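Local coordinates for HpuA (Kingella denitrificans ATCC 33394, PDB 5EC6), which probably serves as an outer-membrane lipoprotein receptor that binds haemoglobin for iron acquisition, at residues A[213-218]-A[311-316]; A[173-178]-A[302-307]; A[183-188]-A[228-233]; A[103-108]-A[189-194]; A[48-53]-A[72-77]. One frame throughout, in Å; residues are numbered along the deposited sequence. Where two conformers were deposited one is given.

Interaction 1: A[213-218]-A[311-316]; sequences TVNFNT and DTSTDT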
# COMPACT_ATOMS: atom_id res chain seq x y z
N THR A 213 2.92 -0.05 14.49
CA THR A 213 1.83 -0.10 15.45
C THR A 213 1.24 1.29 15.67
O THR A 213 1.96 2.29 15.86
CB THR A 213 2.30 -0.73 16.75
OG1 THR A 213 2.48 -2.12 16.51
CG2 THR A 213 1.34 -0.57 17.89
N VAL A 214 -0.10 1.30 15.66
CA VAL A 214 -0.89 2.48 15.94
C VAL A 214 -1.45 2.33 17.34
O VAL A 214 -2.12 1.32 17.66
CB VAL A 214 -2.02 2.68 14.92
CG1 VAL A 214 -2.85 3.89 15.35
CG2 VAL A 214 -1.49 2.89 13.52
N ASN A 215 -1.21 3.34 18.18
CA ASN A 215 -1.88 3.46 19.47
C ASN A 215 -2.95 4.54 19.34
O ASN A 215 -2.63 5.70 19.17
CB ASN A 215 -0.89 3.82 20.56
CG ASN A 215 -1.52 3.77 21.92
OD1 ASN A 215 -2.64 4.25 22.10
ND2 ASN A 215 -0.83 3.18 22.89
N PHE A 216 -4.20 4.11 19.31
CA PHE A 216 -5.34 4.99 19.15
C PHE A 216 -5.64 5.74 20.46
O PHE A 216 -6.34 6.75 20.41
CB PHE A 216 -6.58 4.20 18.71
CG PHE A 216 -6.46 3.62 17.31
CD1 PHE A 216 -6.77 4.37 16.21
CD2 PHE A 216 -5.99 2.33 17.12
CE1 PHE A 216 -6.70 3.83 14.91
CE2 PHE A 216 -5.87 1.81 15.83
CZ PHE A 216 -6.21 2.57 14.73
N ASN A 217 -5.18 5.23 21.59
CA ASN A 217 -5.36 5.95 22.90
C ASN A 217 -4.56 7.23 22.88
O ASN A 217 -5.06 8.29 23.27
CB ASN A 217 -4.97 5.08 24.09
CG ASN A 217 -5.64 3.75 24.11
OD1 ASN A 217 -6.82 3.64 23.78
ND2 ASN A 217 -4.88 2.71 24.48
N THR A 218 -3.32 7.16 22.42
CA THR A 218 -2.40 8.31 22.43
C THR A 218 -2.28 9.01 21.10
O THR A 218 -1.73 10.11 20.96
CB THR A 218 -0.99 7.83 22.82
OG1 THR A 218 -0.54 6.89 21.82
CG2 THR A 218 -0.91 7.25 24.20
N ASP A 311 -7.00 -2.50 24.53
CA ASP A 311 -5.67 -2.29 25.05
C ASP A 311 -5.56 -0.91 25.65
O ASP A 311 -5.93 0.07 25.00
CB ASP A 311 -4.66 -2.47 23.90
CG ASP A 311 -3.23 -2.64 24.40
OD1 ASP A 311 -2.90 -2.13 25.49
OD2 ASP A 311 -2.48 -3.36 23.77
N THR A 312 -5.11 -0.83 26.91
CA THR A 312 -4.98 0.43 27.60
C THR A 312 -3.52 0.93 27.64
O THR A 312 -3.22 1.94 28.31
CB THR A 312 -5.50 0.30 29.05
OG1 THR A 312 -4.75 -0.72 29.70
CG2 THR A 312 -6.98 -0.03 29.04
N SER A 313 -2.62 0.27 26.91
CA SER A 313 -1.24 0.75 26.76
C SER A 313 -1.16 2.20 26.29
O SER A 313 -2.01 2.68 25.51
CB SER A 313 -0.49 -0.16 25.78
OG SER A 313 0.80 0.31 25.48
N THR A 314 -0.11 2.89 26.73
CA THR A 314 0.19 4.21 26.20
C THR A 314 1.46 4.25 25.35
O THR A 314 1.96 5.33 25.02
CB THR A 314 0.36 5.22 27.36
OG1 THR A 314 1.38 4.78 28.22
CG2 THR A 314 -0.94 5.36 28.16
N ASP A 315 1.94 3.08 24.92
CA ASP A 315 3.11 3.07 24.05
C ASP A 315 2.82 2.41 22.68
O ASP A 315 1.70 1.93 22.45
CB ASP A 315 4.29 2.39 24.77
CG ASP A 315 4.12 0.91 24.97
OD1 ASP A 315 3.52 0.19 24.15
OD2 ASP A 315 4.62 0.41 26.03
N THR A 316 3.79 2.47 21.77
CA THR A 316 3.65 1.88 20.44
C THR A 316 4.36 0.54 20.32
O THR A 316 4.66 0.11 19.20
CB THR A 316 4.10 2.80 19.33
OG1 THR A 316 5.39 3.35 19.62
CG2 THR A 316 3.06 3.95 19.20
O HOH W 1 1.93 5.93 22.35

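Interaction 2: A[173-178]-A[302-307]; sequences GKATYE and GTRREY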
# COMPACT_ATOMS: atom_id res chain seq x y z
N GLY A 173 -7.52 1.68 21.80
CA GLY A 173 -6.70 0.49 21.77
C GLY A 173 -5.53 0.60 20.80
O GLY A 173 -5.05 1.66 20.54
N LYS A 174 -5.08 -0.55 20.33
CA LYS A 174 -3.86 -0.63 19.54
C LYS A 174 -4.08 -1.59 18.38
O LYS A 174 -4.88 -2.51 18.45
CB LYS A 174 -2.66 -1.06 20.39
CG LYS A 174 -2.13 0.07 21.27
CD LYS A 174 -1.00 -0.36 22.21
CE LYS A 174 0.29 -0.69 21.46
NZ LYS A 174 1.45 -0.98 22.35
N ALA A 175 -3.31 -1.37 17.32
CA ALA A 175 -3.25 -2.33 16.20
C ALA A 175 -1.84 -2.37 15.63
O ALA A 175 -1.16 -1.35 15.60
CB ALA A 175 -4.16 -1.85 15.09
N THR A 176 -1.44 -3.55 15.22
CA THR A 176 -0.13 -3.79 14.63
C THR A 176 -0.29 -4.29 13.19
O THR A 176 -1.08 -5.20 12.90
CB THR A 176 0.62 -4.81 15.50
OG1 THR A 176 0.83 -4.23 16.80
CG2 THR A 176 1.93 -5.19 14.93
N TYR A 177 0.53 -3.70 12.32
CA TYR A 177 0.48 -3.91 10.88
C TYR A 177 1.83 -4.50 10.42
O TYR A 177 2.89 -4.15 10.94
CB TYR A 177 0.21 -2.59 10.14
CG TYR A 177 -1.13 -1.96 10.47
CD1 TYR A 177 -1.30 -1.20 11.64
CD2 TYR A 177 -2.22 -2.12 9.63
CE1 TYR A 177 -2.52 -0.67 11.98
CE2 TYR A 177 -3.43 -1.58 9.92
CZ TYR A 177 -3.61 -0.87 11.10
OH TYR A 177 -4.83 -0.31 11.43
N GLU A 178 1.74 -5.38 9.43
CA GLU A 178 2.88 -6.06 8.84
C GLU A 178 3.01 -5.41 7.47
O GLU A 178 2.09 -5.53 6.68
CB GLU A 178 2.56 -7.56 8.74
CG GLU A 178 3.71 -8.44 8.23
CD GLU A 178 3.50 -9.91 8.59
OE1 GLU A 178 2.87 -10.23 9.65
OE2 GLU A 178 3.93 -10.78 7.77
N GLY A 302 0.67 -2.26 3.91
CA GLY A 302 0.59 -3.53 4.59
C GLY A 302 -0.75 -3.78 5.23
O GLY A 302 -1.70 -3.02 5.03
N THR A 303 -0.80 -4.87 5.98
CA THR A 303 -2.04 -5.43 6.49
C THR A 303 -2.00 -5.49 8.01
O THR A 303 -0.95 -5.68 8.63
CB THR A 303 -2.28 -6.87 5.90
OG1 THR A 303 -1.17 -7.73 6.22
CG2 THR A 303 -2.51 -6.79 4.41
N ARG A 304 -3.18 -5.42 8.61
CA ARG A 304 -3.36 -5.50 10.05
C ARG A 304 -3.18 -6.94 10.52
O ARG A 304 -3.97 -7.82 10.18
CB ARG A 304 -4.75 -5.00 10.42
CG ARG A 304 -4.99 -4.83 11.92
CD ARG A 304 -6.19 -3.95 12.20
NE ARG A 304 -7.38 -4.58 11.61
CZ ARG A 304 -8.52 -3.92 11.39
NH1 ARG A 304 -8.66 -2.69 11.77
NH2 ARG A 304 -9.54 -4.58 10.85
N ARG A 305 -2.16 -7.19 11.31
CA ARG A 305 -1.87 -8.53 11.82
C ARG A 305 -2.69 -8.81 13.07
O ARG A 305 -3.10 -9.95 13.31
CB ARG A 305 -0.35 -8.64 12.09
CG ARG A 305 0.12 -10.00 12.54
CD ARG A 305 1.61 -10.00 12.91
NE ARG A 305 2.06 -11.38 13.17
CZ ARG A 305 1.82 -12.06 14.30
NH1 ARG A 305 1.18 -11.50 15.32
NH2 ARG A 305 2.22 -13.33 14.40
N GLU A 306 -2.93 -7.79 13.88
CA GLU A 306 -3.56 -7.98 15.18
C GLU A 306 -4.13 -6.64 15.60
O GLU A 306 -3.54 -5.57 15.33
CB GLU A 306 -2.56 -8.48 16.20
CG GLU A 306 -3.17 -8.80 17.54
CD GLU A 306 -2.22 -9.44 18.53
OE1 GLU A 306 -1.06 -9.79 18.19
OE2 GLU A 306 -2.67 -9.62 19.70
N TYR A 307 -5.24 -6.70 16.32
CA TYR A 307 -5.74 -5.49 16.95
C TYR A 307 -6.48 -5.82 18.21
O TYR A 307 -6.96 -6.95 18.42
CB TYR A 307 -6.64 -4.68 16.00
CG TYR A 307 -7.96 -5.34 15.67
CD1 TYR A 307 -8.06 -6.26 14.62
CD2 TYR A 307 -9.08 -5.09 16.42
CE1 TYR A 307 -9.27 -6.90 14.33
CE2 TYR A 307 -10.27 -5.70 16.14
CZ TYR A 307 -10.37 -6.60 15.11
OH TYR A 307 -11.59 -7.21 14.83
O HOH W 2 -7.00 -0.81 13.28

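Interaction 3: A[183-188]-A[228-233]; sequences RVKNDR and NSEFGD. With GOL (glycerol), chain C.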
# COMPACT_ATOMS: atom_id res chain seq x y z
N ARG A 183 11.55 1.57 -2.21
CA ARG A 183 12.27 2.70 -2.74
C ARG A 183 12.64 2.37 -4.22
O ARG A 183 12.44 1.25 -4.70
CB ARG A 183 13.55 2.97 -1.92
CG ARG A 183 13.34 3.42 -0.42
CD ARG A 183 14.67 3.59 0.26
NE ARG A 183 14.72 4.51 1.41
CZ ARG A 183 15.47 4.35 2.49
NH1 ARG A 183 16.24 3.23 2.70
NH2 ARG A 183 15.36 5.24 3.46
N VAL A 184 13.13 3.38 -4.93
CA VAL A 184 13.68 3.18 -6.28
C VAL A 184 15.16 3.56 -6.23
O VAL A 184 15.51 4.66 -5.83
CB VAL A 184 12.94 4.00 -7.34
CG1 VAL A 184 13.64 3.75 -8.69
CG2 VAL A 184 11.50 3.59 -7.42
N LYS A 185 16.00 2.60 -6.58
CA LYS A 185 17.45 2.84 -6.66
C LYS A 185 17.93 2.36 -8.02
O LYS A 185 17.72 1.20 -8.36
CB LYS A 185 18.19 2.04 -5.60
CG LYS A 185 19.70 1.97 -5.88
CD LYS A 185 20.48 1.46 -4.68
CE LYS A 185 20.26 -0.03 -4.48
NZ LYS A 185 20.93 -0.42 -3.22
N ASN A 186 18.54 3.26 -8.79
CA ASN A 186 19.19 2.81 -10.04
C ASN A 186 18.30 1.96 -10.90
O ASN A 186 18.61 0.79 -11.18
CB ASN A 186 20.42 1.97 -9.72
CG ASN A 186 21.62 2.81 -9.38
OD1 ASN A 186 22.29 2.56 -8.37
ND2 ASN A 186 21.89 3.82 -10.21
N ASP A 187 17.19 2.55 -11.32
CA ASP A 187 16.25 1.92 -12.23
C ASP A 187 15.50 0.67 -11.71
O ASP A 187 14.62 0.12 -12.42
CB ASP A 187 16.93 1.64 -13.61
CG ASP A 187 16.77 2.80 -14.59
OD1 ASP A 187 16.36 3.90 -14.15
OD2 ASP A 187 17.06 2.60 -15.79
N ARG A 188 15.78 0.26 -10.47
CA ARG A 188 15.11 -0.88 -9.88
C ARG A 188 14.31 -0.47 -8.66
O ARG A 188 14.64 0.47 -7.95
CB ARG A 188 16.08 -1.97 -9.50
CG ARG A 188 16.45 -2.71 -10.81
CD ARG A 188 17.54 -3.68 -10.57
NE ARG A 188 17.05 -4.94 -10.04
CZ ARG A 188 16.43 -5.90 -10.71
NH1 ARG A 188 16.12 -5.81 -12.02
NH2 ARG A 188 16.13 -6.99 -10.03
N ASN A 228 18.20 -3.38 4.02
CA ASN A 228 19.13 -4.43 3.56
C ASN A 228 20.03 -3.78 2.51
O ASN A 228 20.00 -2.57 2.30
CB ASN A 228 18.35 -5.61 3.00
CG ASN A 228 17.34 -5.18 1.94
OD1 ASN A 228 17.73 -4.70 0.90
ND2 ASN A 228 16.01 -5.28 2.26
N SER A 229 20.93 -4.58 1.90
CA SER A 229 21.89 -4.03 0.97
C SER A 229 21.27 -3.39 -0.25
O SER A 229 21.90 -2.55 -0.82
CB SER A 229 22.83 -5.16 0.47
OG SER A 229 22.08 -6.15 -0.23
N GLU A 230 20.04 -3.76 -0.62
CA GLU A 230 19.37 -3.16 -1.76
C GLU A 230 18.52 -1.93 -1.37
O GLU A 230 18.59 -0.84 -1.96
CB GLU A 230 18.46 -4.19 -2.44
CG GLU A 230 19.20 -5.45 -2.98
CD GLU A 230 20.36 -5.06 -3.86
OE1 GLU A 230 20.14 -4.29 -4.82
OE2 GLU A 230 21.50 -5.46 -3.54
N PHE A 231 17.68 -2.15 -0.37
CA PHE A 231 16.80 -1.09 0.12
C PHE A 231 17.56 0.08 0.73
O PHE A 231 17.10 1.21 0.67
CB PHE A 231 15.86 -1.69 1.16
CG PHE A 231 14.79 -0.72 1.65
CD1 PHE A 231 13.63 -0.49 0.90
CD2 PHE A 231 14.97 -0.06 2.83
CE1 PHE A 231 12.63 0.37 1.39
CE2 PHE A 231 13.98 0.82 3.30
CZ PHE A 231 12.83 1.02 2.58
N GLY A 232 18.70 -0.20 1.36
CA GLY A 232 19.43 0.81 2.10
C GLY A 232 19.05 0.77 3.55
O GLY A 232 18.62 -0.28 4.04
N ASP A 233 19.29 1.88 4.23
CA ASP A 233 19.15 1.96 5.67
C ASP A 233 17.66 1.75 6.02
O ASP A 233 16.75 2.17 5.28
CB ASP A 233 19.63 3.26 6.22
CG ASP A 233 21.15 3.46 6.01
OD1 ASP A 233 21.88 2.43 6.08
OD2 ASP A 233 21.57 4.60 5.84
C1 GOL C . 17.95 3.45 -0.29
O1 GOL C . 17.95 4.83 0.02
C2 GOL C . 18.20 3.20 -1.78
O2 GOL C . 18.46 1.81 -1.95
C3 GOL C . 16.99 3.59 -2.60
O3 GOL C . 17.31 4.41 -3.72

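Interaction 4: A[103-108]-A[189-194]; sequences NSHPMQ and AVTSSY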
# COMPACT_ATOMS: atom_id res chain seq x y z
N ASN A 103 14.83 -8.61 -2.66
CA ASN A 103 15.00 -7.20 -2.27
C ASN A 103 15.13 -6.22 -3.42
O ASN A 103 15.19 -5.01 -3.18
CB ASN A 103 16.16 -7.04 -1.32
CG ASN A 103 15.99 -7.82 -0.03
OD1 ASN A 103 14.89 -8.09 0.43
ND2 ASN A 103 17.10 -8.16 0.57
N SER A 104 15.19 -6.72 -4.66
CA SER A 104 15.32 -5.89 -5.86
C SER A 104 14.44 -6.46 -6.94
O SER A 104 14.31 -7.71 -7.05
CB SER A 104 16.79 -5.87 -6.33
OG SER A 104 16.96 -4.99 -7.42
N HIS A 105 13.80 -5.59 -7.72
CA HIS A 105 12.79 -5.96 -8.71
C HIS A 105 12.88 -5.04 -9.92
O HIS A 105 13.11 -3.84 -9.79
CB HIS A 105 11.36 -5.89 -8.16
CG HIS A 105 11.22 -6.39 -6.77
ND1 HIS A 105 10.58 -7.56 -6.47
CD2 HIS A 105 11.59 -5.85 -5.58
CE1 HIS A 105 10.60 -7.75 -5.17
NE2 HIS A 105 11.22 -6.73 -4.61
N PRO A 106 12.75 -5.61 -11.13
CA PRO A 106 12.67 -4.74 -12.29
C PRO A 106 11.33 -3.98 -12.38
O PRO A 106 10.30 -4.54 -12.03
CB PRO A 106 12.77 -5.76 -13.46
CG PRO A 106 12.13 -7.00 -12.94
CD PRO A 106 12.52 -7.03 -11.46
N MET A 107 11.35 -2.74 -12.83
CA MET A 107 10.15 -1.98 -13.08
C MET A 107 9.74 -2.16 -14.53
O MET A 107 10.60 -2.36 -15.40
CB MET A 107 10.40 -0.51 -12.80
CG MET A 107 10.89 -0.26 -11.36
SD MET A 107 11.18 1.48 -10.97
CE MET A 107 9.54 2.16 -10.92
N GLN A 108 8.46 -2.11 -14.80
CA GLN A 108 7.99 -2.28 -16.18
C GLN A 108 8.18 -1.02 -16.96
O GLN A 108 7.73 0.06 -16.55
CB GLN A 108 6.55 -2.72 -16.22
CG GLN A 108 6.08 -3.04 -17.67
CD GLN A 108 4.70 -3.62 -17.79
OE1 GLN A 108 3.87 -3.55 -16.88
NE2 GLN A 108 4.40 -4.21 -18.96
N ALA A 189 13.27 -1.21 -8.45
CA ALA A 189 12.56 -1.16 -7.19
C ALA A 189 13.27 -2.00 -6.15
O ALA A 189 13.67 -3.14 -6.40
CB ALA A 189 11.15 -1.69 -7.40
N VAL A 190 13.41 -1.45 -4.94
CA VAL A 190 14.06 -2.15 -3.87
C VAL A 190 13.10 -2.18 -2.67
O VAL A 190 12.38 -1.21 -2.42
CB VAL A 190 15.42 -1.54 -3.50
CG1 VAL A 190 16.40 -1.78 -4.66
CG2 VAL A 190 15.38 -0.06 -3.20
N THR A 191 13.09 -3.30 -2.00
CA THR A 191 12.11 -3.56 -0.94
C THR A 191 12.74 -3.93 0.38
O THR A 191 13.87 -4.47 0.47
CB THR A 191 11.07 -4.59 -1.37
OG1 THR A 191 11.72 -5.77 -1.93
CG2 THR A 191 10.13 -4.00 -2.39
N SER A 192 12.01 -3.62 1.46
CA SER A 192 12.44 -3.94 2.81
C SER A 192 12.45 -5.46 3.05
O SER A 192 11.76 -6.22 2.38
CB SER A 192 11.51 -3.25 3.81
OG SER A 192 10.17 -3.63 3.60
N SER A 193 13.27 -5.89 4.02
CA SER A 193 13.50 -7.33 4.21
C SER A 193 12.27 -8.03 4.66
O SER A 193 11.56 -7.59 5.60
CB SER A 193 14.62 -7.58 5.21
OG SER A 193 15.83 -7.01 4.73
N TYR A 194 11.99 -9.17 4.05
CA TYR A 194 10.80 -9.91 4.39
C TYR A 194 11.01 -11.36 4.09
O TYR A 194 11.20 -11.72 2.92
CB TYR A 194 9.61 -9.40 3.59
CG TYR A 194 8.24 -9.74 4.06
CD1 TYR A 194 7.96 -10.06 5.41
CD2 TYR A 194 7.16 -9.66 3.18
CE1 TYR A 194 6.67 -10.29 5.83
CE2 TYR A 194 5.87 -9.92 3.58
CZ TYR A 194 5.61 -10.24 4.91
OH TYR A 194 4.30 -10.46 5.25
O HOH W 3 13.73 -10.11 1.88
O HOH W 4 12.12 -7.52 0.05
O HOH W 5 17.10 -9.08 3.40

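Interaction 5: A[48-53]-A[72-77]; sequences SVKPFT and LYQAPD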
# COMPACT_ATOMS: atom_id res chain seq x y z
N SER A 48 -2.02 9.47 -8.79
CA SER A 48 -3.05 9.00 -7.88
C SER A 48 -3.78 7.77 -8.44
O SER A 48 -3.73 7.51 -9.67
CB SER A 48 -4.05 10.11 -7.56
OG SER A 48 -4.85 10.45 -8.67
N VAL A 49 -4.42 7.03 -7.56
CA VAL A 49 -5.30 5.89 -7.97
C VAL A 49 -6.72 6.42 -8.15
O VAL A 49 -7.23 7.23 -7.33
CB VAL A 49 -5.22 4.68 -7.03
CG1 VAL A 49 -3.91 3.97 -7.19
CG2 VAL A 49 -5.49 5.05 -5.57
N LYS A 50 -7.40 6.00 -9.24
CA LYS A 50 -8.67 6.56 -9.58
C LYS A 50 -9.61 5.41 -10.01
O LYS A 50 -9.17 4.46 -10.66
CB LYS A 50 -8.54 7.57 -10.71
CG LYS A 50 -7.84 8.85 -10.32
CD LYS A 50 -8.05 9.93 -11.35
CE LYS A 50 -7.74 11.30 -10.77
NZ LYS A 50 -7.74 12.28 -11.89
N PRO A 51 -10.87 5.48 -9.58
CA PRO A 51 -11.84 4.38 -9.90
C PRO A 51 -12.57 4.61 -11.23
O PRO A 51 -12.93 5.75 -11.58
CB PRO A 51 -12.84 4.47 -8.76
CG PRO A 51 -12.87 5.94 -8.40
CD PRO A 51 -11.47 6.46 -8.66
N PHE A 52 -12.84 3.50 -11.92
CA PHE A 52 -13.51 3.52 -13.23
C PHE A 52 -14.50 2.36 -13.30
O PHE A 52 -14.39 1.36 -12.60
CB PHE A 52 -12.48 3.36 -14.35
CG PHE A 52 -11.68 4.60 -14.60
CD1 PHE A 52 -10.53 4.82 -13.85
CD2 PHE A 52 -12.12 5.55 -15.49
CE1 PHE A 52 -9.80 5.94 -14.06
CE2 PHE A 52 -11.41 6.72 -15.67
CZ PHE A 52 -10.25 6.90 -14.96
N THR A 53 -15.47 2.53 -14.19
CA THR A 53 -16.33 1.42 -14.61
C THR A 53 -15.98 1.13 -16.05
O THR A 53 -16.02 2.02 -16.89
CB THR A 53 -17.80 1.84 -14.45
OG1 THR A 53 -18.05 2.12 -13.07
CG2 THR A 53 -18.76 0.71 -14.87
N LEU A 72 -7.45 2.35 -11.85
CA LEU A 72 -6.29 2.64 -12.67
C LEU A 72 -5.37 3.60 -11.91
O LEU A 72 -5.85 4.36 -11.07
CB LEU A 72 -6.69 3.29 -14.00
CG LEU A 72 -7.69 2.52 -14.86
CD1 LEU A 72 -8.09 3.32 -16.12
CD2 LEU A 72 -7.09 1.18 -15.20
N TYR A 73 -4.09 3.53 -12.23
CA TYR A 73 -3.09 4.45 -11.70
C TYR A 73 -2.95 5.59 -12.71
O TYR A 73 -2.61 5.35 -13.85
CB TYR A 73 -1.75 3.72 -11.46
CG TYR A 73 -0.66 4.70 -11.11
CD1 TYR A 73 -0.63 5.33 -9.89
CD2 TYR A 73 0.29 5.05 -12.04
CE1 TYR A 73 0.35 6.28 -9.60
CE2 TYR A 73 1.26 5.98 -11.76
CZ TYR A 73 1.29 6.59 -10.55
OH TYR A 73 2.28 7.54 -10.29
N GLN A 74 -3.21 6.82 -12.28
CA GLN A 74 -2.89 8.01 -13.12
C GLN A 74 -1.51 8.57 -12.71
O GLN A 74 -1.30 9.01 -11.56
CB GLN A 74 -3.95 9.11 -12.98
CG GLN A 74 -3.75 10.17 -14.04
CD GLN A 74 -4.70 11.33 -13.96
OE1 GLN A 74 -5.22 11.69 -12.92
NE2 GLN A 74 -4.98 11.91 -15.12
N ALA A 75 -0.59 8.54 -13.65
CA ALA A 75 0.77 8.99 -13.40
C ALA A 75 0.80 10.51 -13.33
O ALA A 75 -0.14 11.16 -13.74
CB ALA A 75 1.65 8.44 -14.49
N PRO A 76 1.90 11.08 -12.81
CA PRO A 76 2.06 12.54 -12.77
C PRO A 76 1.95 13.24 -14.11
O PRO A 76 1.61 14.43 -14.13
CB PRO A 76 3.46 12.72 -12.18
CG PRO A 76 3.73 11.47 -11.40
CD PRO A 76 3.07 10.37 -12.23
N ASP A 77 2.21 12.52 -15.20
CA ASP A 77 2.05 13.07 -16.55
C ASP A 77 0.65 13.00 -17.09
O ASP A 77 0.42 13.35 -18.24
CB ASP A 77 3.09 12.43 -17.53
CG ASP A 77 2.86 10.93 -17.79
OD1 ASP A 77 1.84 10.35 -17.27
OD2 ASP A 77 3.72 10.32 -18.49
O HOH W 6 -3.76 12.02 -10.67

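Interaction 1: A[213-218]-A[311-316]
Asn215 and Asn217 reach across to the loop 311-316 and bind its backbone carbonyls through their side-chain amides. Asn215 CB lies 3.7 Å from Asp315 O, with Thr316 CG2 a little farther off, and CG, anti to the backbone N (chi1 -173°), directs the amide toward residues 313-315. Asn215 OD1 accepts from Thr218 N at 3.0 Å, an Asx motif that fixes the amide's rotation. At the tip, Asn215 ND2 spends both hydrogens on the loop: one goes to Asp315 O at 2.9 Å, the other to Ser313 O at 2.9 Å, both nearly straight and in the amide plane, although they come from above the planes of the accepting carbonyls. Asn217 ND2 divides its hydrogens likewise between Asp311 O (2.9 Å) and Ser313 O (3.0 Å), so Ser313 O is gripped by two amides. Water 1 bridges Thr218 OG1 and Thr314 O. Within the loop, Asp311 OD1 takes Ser313 N and, in the conformer described, Ser313 OG takes Asp315 N. Asn217 OD1 accepts from Gly173 N. At this surface the end of strand 208-215 and the turn after it hold a C-terminal loop folded by an Asx turn and, in this conformer, an ST turn.

Interaction 2: A[173-178]-A[302-307]
Strands 174-185 and 298-308 pair antiparallel through residues 174-178 and 302-307, and a classic beta bulge interrupts the register where Arg305 and Glu306 both face Thr176. Among the backbone bonds, the bulge shows at Thr176 O, which receives Arg305 N at 2.8 Å and Glu306 N only weakly at 3.3 Å, while Thr176 N gives a regular bond to Glu306 O. Beyond it, Glu178 and Thr303 form a hydrogen-bonded pair, with Glu178 N 2.8 Å from Thr303 O. CA-H...O contacts fill the intervening positions, as between Tyr177 CA and Thr303 O.

Apolar contact gathers on the face carrying Ala175, Tyr177, Arg304 and Tyr307. Ala175 CB meets Tyr307 CB at 3.9 Å. Tyr177 and Arg304 run side by side in the same direction, the arginine's CG over one face of the ring and its CB 3.7 Å from Tyr177 CE2. Tyr177 OH also bonds to Gly281 O, and Arg304 NH2 to Pro279 O.

A charged contact joins Glu178 and Arg305. In the conformer described, the extended Arg305 chain brings its guanidinium edge toward Glu178 OE1, but the salt bridge to Arg305 NE is long, 3.8 Å; Glu178 OE2 bonds to Tyr194 OH. Back beside Tyr177, water 2 donates to Tyr177 OH and accepts from Arg304 NH1 at 2.9 Å.

Interaction 3: A[183-188]-A[228-233]
The guanidinium of Arg183 lies flat on the ring of Phe231, planes 25° and centres 4.5 Å apart, although the two side chains run roughly at right angles. Its extended chain passes over the ring, with Arg183 CD 4.0 Å from the Phe231 centroid in a CH-pi contact and CZ off-centre over the ring in a cation-pi contact. Phe231 CG stands anti to its backbone N (chi1 -174°), bringing the ring beneath the arginine. Arg183 NH1 donates to Asp233 O at 2.8 Å, on a lone pair of that carbonyl. A glycerol, probably from the crystallisation liquor, sits with O1 over the opposite face of the guanidinium. Lys185, which opens a type I' turn to Arg188, places NZ 2.7 Å from Glu230 O. Asn228 OD1 shapes the loop as an Asx turn, accepting from Glu230 N and Phe231 N. Arg183 NE and NH2 bind Leu296 O and Ser253 OG. Between these segments both cations thus meet loop carbonyls and an aromatic face, and probably keep their charge, with Glu230 OE1 4.3 Å from Lys185 NZ, beyond a salt bridge.

Interaction 4: A[103-108]-A[189-194]
His105 and Thr191 meet through their side chains, NE2 to OG1 at 2.9 Å, in a hydrogen bond for which either atom could be the donor. The threonine oxygen comes to the edge of the imidazole, in its plane, and the two side chains run at about a right angle. Thr191 OG1 lies between its backbone N and carbonyl carbon (chi1 50°), which turns it up to the ring. Beside this bond the main chains pair: His105 N donates to Ala189 O at 2.8 Å, and Ala189 N returns a bond to His105 O. Thr191 N reaches Asn103 O at 3.0 Å. This joins strand 104-109 antiparallel to strand 188-191, the second arm of the hairpin begun by strand 174-185, with Ser104 and Val190 as the non-hydrogen-bonded pair. On the His105 side Met107 CG packs 4.2 Å from Ala189 CB. Farther out, water extends the grip of Asn103: water 4 lies 2.7 Å from Ser192 O and also meets Asn103 OD1 and Thr191 OG1, while water 5 links Asn103 ND2 to Ser193 OG. Ile90 N bonds to His105 ND1, holding the ring at its other nitrogen; Ser193 OG is itself held by Asn228 ND2.

Interaction 5: A[48-53]-A[72-77]
The beta hairpin of strands 48-57 and 65-74 is clasped here toward its open end, where Lys50 and Leu72 form one hydrogen-bonded pair and Ser48 and Gln74 the next. Lys50 N meets Leu72 O at 2.9 Å, and Gln74 N meets Ser48 O at 2.7 Å; each pair is closed by a return bond. On the face of Ser48, Lys50 and Gln74, the lysine extends beyond CG and slants across to the glutamine, bringing NZ 2.8 Å from Gln74 OE1. Gln74 CG is anti to the backbone N (chi1 -169°), and its extended chain gives OE1 two donors, since water 6 also donates to Gln74 OE1 at 2.7 Å while contacting Ser48 OG. The hairpin belongs to a small antiparallel sheet in which strand 80-81 flanks 65-74, and Tyr80 from that strand touches Lys50, Leu72 and Gln74. Leu72 sends CD1 over one face of the Phe52 ring, 4.0 Å from its centroid, a CH-pi contact made with the side chains roughly perpendicular. Tyr80 meets the same phenylalanine with its ring plane at about 90°. Between the hydrogen-bonded pairs, Val49 CG1 approaches the Tyr73 ring edge, 4.5 Å from CD1, and Phe151 stacks on that tyrosine.

Interaction 4 is the buried contact, interaction 1 lies at the surface, and the other three are intermediate. Strand 174-185 serves both interactions 2 and 3, pairing with a neighbouring strand in the first and sending side chains to a loop in the second. Interactions 3 and 4, centred 7 Å apart, meet through Arg188 NE and Ser104 OG; interactions 1 and 2 meet through Thr213 OG1 and Thr176 OG1. Interaction 5 stands apart in a separate small sheet, about 35 Å from interaction 1 between centres. Strand pairing carries 2, 4 and 5, whereas 1 and 3 rely on side-chain donors, neutral amides in one and cations in the other, binding loop carbonyls.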